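Local structure of probable 2-oxoacid ferredoxin oxidoreductase, alpha chain (Thermoplasma acidophilum, 3JU3) at residues Lys5-Gly10 against Tyr46-Ser51; Ile16-Trp21 against Ile40-Leu45. The protein probably forms part of an enzyme that oxidatively decarboxylates 2-oxoacids to acyl-CoA with ferredoxin as electron acceptor, this chain being an alpha-subunit fragment carrying core domain II. All coordinates share one frame; numbering follows the deposited sequence. Where two conformers were deposited one is given.

Contact 1. Residues Lys5-Gly10 against Tyr46-Ser51; sequences KAVLIG and YLKMFS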
loop_
_atom_site.group_PDB
_atom_site.type_symbol
_atom_site.label_atom_id
_atom_site.label_comp_id
_atom_site.label_asym_id
_atom_site.label_seq_id
_atom_site.Cartn_x
_atom_site.Cartn_y
_atom_site.Cartn_z
ATOM N N LYS A 5 -2.635 -24.082 -6.130
ATOM C CA LYS A 5 -2.216 -23.136 -5.088
ATOM C C LYS A 5 -0.876 -22.452 -5.320
ATOM O O LYS A 5 -0.580 -21.421 -4.723
ATOM C CB LYS A 5 -2.122 -23.865 -3.766
ATOM C CG LYS A 5 -3.395 -24.508 -3.277
ATOM C CD LYS A 5 -3.189 -24.943 -1.813
ATOM C CE LYS A 5 -4.098 -26.052 -1.442
ATOM N NZ LYS A 5 -5.505 -25.614 -1.410
ATOM N N ALA A 6 -0.032 -23.083 -6.115
ATOM C CA ALA A 6 1.257 -22.526 -6.510
ATOM C C ALA A 6 1.602 -23.086 -7.881
ATOM O O ALA A 6 1.341 -24.260 -8.156
ATOM C CB ALA A 6 2.338 -22.886 -5.520
ATOM N N VAL A 7 2.205 -22.270 -8.724
ATOM C CA VAL A 7 2.581 -22.750 -10.039
ATOM C C VAL A 7 4.035 -22.383 -10.270
ATOM O O VAL A 7 4.484 -21.331 -9.812
ATOM C CB VAL A 7 1.637 -22.195 -11.141
ATOM C CG1 VAL A 7 1.464 -20.677 -11.049
ATOM C CG2 VAL A 7 2.114 -22.605 -12.528
ATOM N N LEU A 8 4.777 -23.235 -10.952
ATOM C CA LEU A 8 6.143 -22.889 -11.315
ATOM C C LEU A 8 6.087 -22.474 -12.772
ATOM O O LEU A 8 5.781 -23.306 -13.614
ATOM C CB LEU A 8 7.072 -24.102 -11.171
ATOM C CG LEU A 8 8.536 -23.820 -11.508
ATOM C CD1 LEU A 8 9.157 -22.770 -10.577
ATOM C CD2 LEU A 8 9.346 -25.101 -11.501
ATOM N N ILE A 9 6.368 -21.204 -13.066
ATOM C CA ILE A 9 6.332 -20.723 -14.435
ATOM C C ILE A 9 7.764 -20.678 -14.977
ATOM O O ILE A 9 8.669 -20.146 -14.334
ATOM C CB ILE A 9 5.692 -19.317 -14.521
ATOM C CG1 ILE A 9 4.272 -19.331 -13.851
ATOM C CG2 ILE A 9 5.738 -18.787 -15.962
ATOM C CD1 ILE A 9 3.577 -17.982 -13.826
ATOM N N GLY A 10 7.932 -21.229 -16.162
ATOM C CA GLY A 10 9.223 -21.338 -16.819
ATOM C C GLY A 10 9.772 -22.752 -16.757
ATOM O O GLY A 10 9.048 -23.734 -16.586
ATOM N N TYR A 46 5.161 -19.001 -8.213
ATOM C CA TYR A 46 4.132 -18.011 -7.955
ATOM C C TYR A 46 3.123 -18.622 -6.991
ATOM O O TYR A 46 2.507 -19.644 -7.294
ATOM C CB TYR A 46 3.455 -17.657 -9.275
ATOM C CG TYR A 46 2.352 -16.666 -9.161
ATOM C CD1 TYR A 46 2.582 -15.369 -8.733
ATOM C CD2 TYR A 46 1.064 -17.030 -9.493
ATOM C CE1 TYR A 46 1.545 -14.483 -8.636
ATOM C CE2 TYR A 46 0.052 -16.182 -9.384
ATOM C CZ TYR A 46 0.283 -14.914 -8.967
ATOM O OH TYR A 46 -0.799 -14.090 -8.925
ATOM N N LEU A 47 2.964 -17.980 -5.836
ATOM C CA LEU A 47 1.986 -18.426 -4.852
ATOM C C LEU A 47 0.665 -17.707 -5.113
ATOM O O LEU A 47 0.608 -16.473 -5.163
ATOM C CB LEU A 47 2.487 -18.154 -3.439
ATOM C CG LEU A 47 3.905 -18.716 -3.211
ATOM C CD1 LEU A 47 4.475 -18.391 -1.816
ATOM C CD2 LEU A 47 3.997 -20.246 -3.512
ATOM N N LYS A 48 -0.377 -18.492 -5.312
ATOM C CA LYS A 48 -1.696 -17.957 -5.588
ATOM C C LYS A 48 -2.430 -17.646 -4.266
ATOM O O LYS A 48 -2.413 -18.432 -3.319
ATOM C CB LYS A 48 -2.491 -19.000 -6.377
ATOM C CG LYS A 48 -1.854 -19.314 -7.693
ATOM C CD LYS A 48 -2.777 -20.210 -8.463
ATOM C CE LYS A 48 -2.221 -20.545 -9.786
ATOM N NZ LYS A 48 -3.140 -21.558 -10.340
HETATM N N MSE A 49 -3.105 -16.516 -4.231
HETATM C CA MSE A 49 -3.768 -16.059 -3.011
HETATM C C MSE A 49 -5.061 -16.818 -2.699
HETATM O O MSE A 49 -5.165 -17.457 -1.656
HETATM C CB MSE A 49 -4.041 -14.567 -3.083
HETATM C CG MSE A 49 -2.818 -13.724 -2.767
HETATM SE SE MSE A 49 -3.236 -11.884 -3.225
HETATM C CE MSE A 49 -4.213 -12.384 -4.886
ATOM N N PHE A 50 -6.059 -16.765 -3.545
ATOM C CA PHE A 50 -7.373 -17.271 -3.075
ATOM C C PHE A 50 -7.792 -18.531 -3.824
ATOM O O PHE A 50 -8.954 -18.869 -3.900
ATOM C CB PHE A 50 -8.428 -16.171 -3.197
ATOM C CG PHE A 50 -8.081 -14.928 -2.413
ATOM C CD1 PHE A 50 -8.233 -14.923 -1.019
ATOM C CD2 PHE A 50 -7.569 -13.810 -3.044
ATOM C CE1 PHE A 50 -7.897 -13.802 -0.270
ATOM C CE2 PHE A 50 -7.230 -12.665 -2.318
ATOM C CZ PHE A 50 -7.401 -12.656 -0.928
ATOM N N SER A 51 -6.812 -19.231 -4.362
ATOM C CA SER A 51 -7.076 -20.380 -5.209
ATOM C C SER A 51 -6.876 -21.705 -4.485
ATOM O O SER A 51 -6.122 -21.765 -3.510
ATOM C CB SER A 51 -6.080 -20.349 -6.318
ATOM O OG SER A 51 -4.884 -20.806 -5.763
#
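V7 and Y46 face each other as an antiparallel hydrogen-bonded pair, V7 N giving to Y46 O at 3.0 Å and Y46 N returning a nearly straight bond (179°) to V7 O at 2.9 Å. The next pair, A6 with L47, is non-hydrogen-bonded, and beyond it K48 N donates to K5 O at 3.0 Å. Side chains settle on both faces. On one, the methyl of A6 meets a single branch of L47, CB to CD2 at 3.7 Å. On the other, V7 CG1 lies in the plane of the Y46 ring, against its edge at CD2 (4.0 Å), while the extended chain of K48 passes the same methyl with CE at 3.9 Å. V7 sets CG1 between its backbone N and carbonyl carbon (chi1 50°), which lets one methyl serve both neighbours. At the end of the pairing S51 OG, in one of its two conformers, approaches K5 CA, though its hydrogen bond there goes to E4 O. Strand 6-9 is thus an outer strand of this chain's part of the sheet, beside strand 42-47; helix 79-87 packs on L47 through A79 and I83, and F57 of the second subunit packs on A6.

Contact 2. Residues Ile16-Trp21 against Ile40-Leu45; sequences ITFVTW and ISANLL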
loop_
_atom_site.group_PDB
_atom_site.type_symbol
_atom_site.label_atom_id
_atom_site.label_comp_id
_atom_site.label_asym_id
_atom_site.label_seq_id
_atom_site.Cartn_x
_atom_site.Cartn_y
_atom_site.Cartn_z
ATOM N N ILE A 16 18.213 -18.891 -11.675
ATOM C CA ILE A 16 17.531 -18.115 -10.625
ATOM C C ILE A 16 16.078 -18.599 -10.521
ATOM O O ILE A 16 15.384 -18.733 -11.547
ATOM C CB ILE A 16 17.485 -16.597 -10.965
ATOM C CG1 ILE A 16 18.905 -15.987 -10.966
ATOM C CG2 ILE A 16 16.539 -15.840 -9.953
ATOM C CD1 ILE A 16 19.039 -14.649 -11.721
ATOM N N THR A 17 15.608 -18.828 -9.289
ATOM C CA THR A 17 14.199 -19.079 -9.052
ATOM C C THR A 17 13.619 -17.926 -8.236
ATOM O O THR A 17 13.891 -17.786 -7.030
ATOM C CB THR A 17 14.034 -20.425 -8.288
ATOM O OG1 THR A 17 14.425 -21.480 -9.165
ATOM C CG2 THR A 17 12.562 -20.675 -7.802
ATOM N N PHE A 18 12.854 -17.082 -8.898
ATOM C CA PHE A 18 12.132 -16.007 -8.222
ATOM C C PHE A 18 10.930 -16.613 -7.496
ATOM O O PHE A 18 10.377 -17.614 -7.944
ATOM C CB PHE A 18 11.634 -14.970 -9.233
ATOM C CG PHE A 18 12.731 -14.139 -9.860
ATOM C CD1 PHE A 18 13.369 -13.160 -9.116
ATOM C CD2 PHE A 18 13.113 -14.331 -11.198
ATOM C CE1 PHE A 18 14.379 -12.359 -9.691
ATOM C CE2 PHE A 18 14.148 -13.539 -11.778
ATOM C CZ PHE A 18 14.752 -12.571 -11.036
ATOM N N VAL A 19 10.547 -16.019 -6.355
ATOM C CA VAL A 19 9.306 -16.383 -5.657
ATOM C C VAL A 19 8.558 -15.087 -5.419
ATOM O O VAL A 19 9.150 -14.112 -4.918
ATOM C CB VAL A 19 9.573 -17.033 -4.306
ATOM C CG1 VAL A 19 8.232 -17.521 -3.656
ATOM C CG2 VAL A 19 10.516 -18.188 -4.444
ATOM N N THR A 20 7.274 -15.055 -5.777
ATOM C CA THR A 20 6.448 -13.942 -5.414
ATOM C C THR A 20 4.968 -14.348 -5.391
ATOM O O THR A 20 4.625 -15.527 -5.611
ATOM C CB THR A 20 6.716 -12.689 -6.318
ATOM O OG1 THR A 20 6.381 -11.484 -5.587
ATOM C CG2 THR A 20 5.886 -12.751 -7.618
ATOM N N TRP A 21 4.123 -13.371 -5.103
ATOM C CA TRP A 21 2.688 -13.543 -5.022
ATOM C C TRP A 21 2.163 -12.157 -5.392
ATOM O O TRP A 21 2.900 -11.172 -5.403
ATOM C CB TRP A 21 2.258 -13.937 -3.593
ATOM C CG TRP A 21 2.587 -12.856 -2.575
ATOM C CD1 TRP A 21 3.816 -12.581 -2.016
ATOM C CD2 TRP A 21 1.700 -11.857 -2.085
ATOM N NE1 TRP A 21 3.720 -11.497 -1.180
ATOM C CE2 TRP A 21 2.429 -11.041 -1.205
ATOM C CE3 TRP A 21 0.337 -11.593 -2.281
ATOM C CZ2 TRP A 21 1.848 -9.979 -0.516
ATOM C CZ3 TRP A 21 -0.239 -10.538 -1.599
ATOM C CH2 TRP A 21 0.528 -9.724 -0.743
ATOM N N ILE A 40 20.895 -15.897 -19.282
ATOM C CA ILE A 40 20.597 -16.330 -17.916
ATOM C C ILE A 40 19.179 -16.868 -17.827
ATOM O O ILE A 40 18.248 -16.200 -18.247
ATOM C CB ILE A 40 20.758 -15.200 -16.925
ATOM C CG1 ILE A 40 22.224 -14.781 -16.870
ATOM C CG2 ILE A 40 20.270 -15.631 -15.550
ATOM C CD1 ILE A 40 22.437 -13.453 -16.162
ATOM N N SER A 41 19.023 -18.071 -17.284
ATOM C CA SER A 41 17.680 -18.655 -17.168
ATOM C C SER A 41 17.065 -18.387 -15.794
ATOM O O SER A 41 17.750 -18.334 -14.784
ATOM C CB SER A 41 17.700 -20.160 -17.460
ATOM O OG SER A 41 18.554 -20.796 -16.527
ATOM N N ALA A 42 15.747 -18.252 -15.750
ATOM C CA ALA A 42 15.115 -17.953 -14.480
ATOM C C ALA A 42 13.729 -18.535 -14.566
ATOM O O ALA A 42 13.137 -18.594 -15.663
ATOM C CB ALA A 42 15.105 -16.452 -14.234
ATOM N N ASN A 43 13.217 -19.013 -13.436
ATOM C CA ASN A 43 11.829 -19.419 -13.400
ATOM C C ASN A 43 11.134 -18.680 -12.238
ATOM O O ASN A 43 11.786 -17.893 -11.528
ATOM C CB ASN A 43 11.685 -20.963 -13.360
ATOM C CG ASN A 43 12.423 -21.602 -12.177
ATOM O OD1 ASN A 43 12.766 -20.920 -11.218
ATOM N ND2 ASN A 43 12.669 -22.908 -12.249
ATOM N N LEU A 44 9.817 -18.858 -12.082
ATOM C CA LEU A 44 9.069 -18.103 -11.066
ATOM C C LEU A 44 8.140 -19.057 -10.339
ATOM O O LEU A 44 7.270 -19.682 -10.967
ATOM C CB LEU A 44 8.271 -16.924 -11.683
ATOM C CG LEU A 44 7.214 -16.290 -10.740
ATOM C CD1 LEU A 44 7.836 -15.676 -9.484
ATOM C CD2 LEU A 44 6.356 -15.250 -11.431
ATOM N N LEU A 45 8.339 -19.194 -9.025
ATOM C CA LEU A 45 7.385 -19.935 -8.207
ATOM C C LEU A 45 6.394 -18.874 -7.755
ATOM O O LEU A 45 6.748 -17.965 -7.036
ATOM C CB LEU A 45 8.066 -20.611 -7.023
ATOM C CG LEU A 45 7.203 -21.171 -5.889
ATOM C CD1 LEU A 45 6.401 -22.281 -6.452
ATOM C CD2 LEU A 45 8.103 -21.720 -4.742
HETATM O O HOH W 1 14.321 -24.003 -9.932
#
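T17 and N43, paired across two parallel strands, meet through their polar ends: T17 OG1 donates to N43 OD1 at 2.7 Å, in the plane of the amide carbonyl and on a lone pair. With chi1 at 57°, the N43 amide sits over its own main chain and reaches across to the threonine. A water closes a ring with this pair, donating to T17 OG1 and accepting from N43 ND2 at 3.0 Å; ND2 also bonds to E11 O, so several bonds fix the rotation of the buried amide. The opposite face of the sheet is apolar. There I16 lays CG2 over the centre of the F18 ring, 3.7 Å above its plane, and the CB atoms of I16 and A42 lie 4.0 Å apart. The ring also reaches A42, CE2 to CB at 3.9 Å, in an oblique approach. L44 sends CD1 between F18 CB and T20 CG2, touching the latter at 4.0 Å. Beneath these groups F18 bonds to the residues on either side of its partner L44: F18 N donates to N43 O, and L45 N donates to F18 O at 2.8 Å. Helix 25-37 packs on this apolar face, with I28 against F18 and T20 and I32 against A42. Strand 16-21, helix 25-37 and strand 42-47 together make a beta-alpha-beta unit, a parallel-strand crossover within core domain II.

In the fold
Strand 42-47 is common to both contacts and joins them in a mixed sheet of three strands within the chain: strand 6-9 runs antiparallel along one edge of it, strand 16-21 parallel along the other. The centres lie about 12 Å apart, yet the contacts interlock, since I9 N of contact 1 lies 2.7 Å from L44 O of contact 2 and L47 N lies 3.0 Å from T20 O, both probable hydrogen bonds. Along the chain contact 2 is nested inside the loop that contact 1 closes. Both also meet the second subunit, where T17, F18 and V19 pair in parallel with one of its strands, so the sheet continues across the interface.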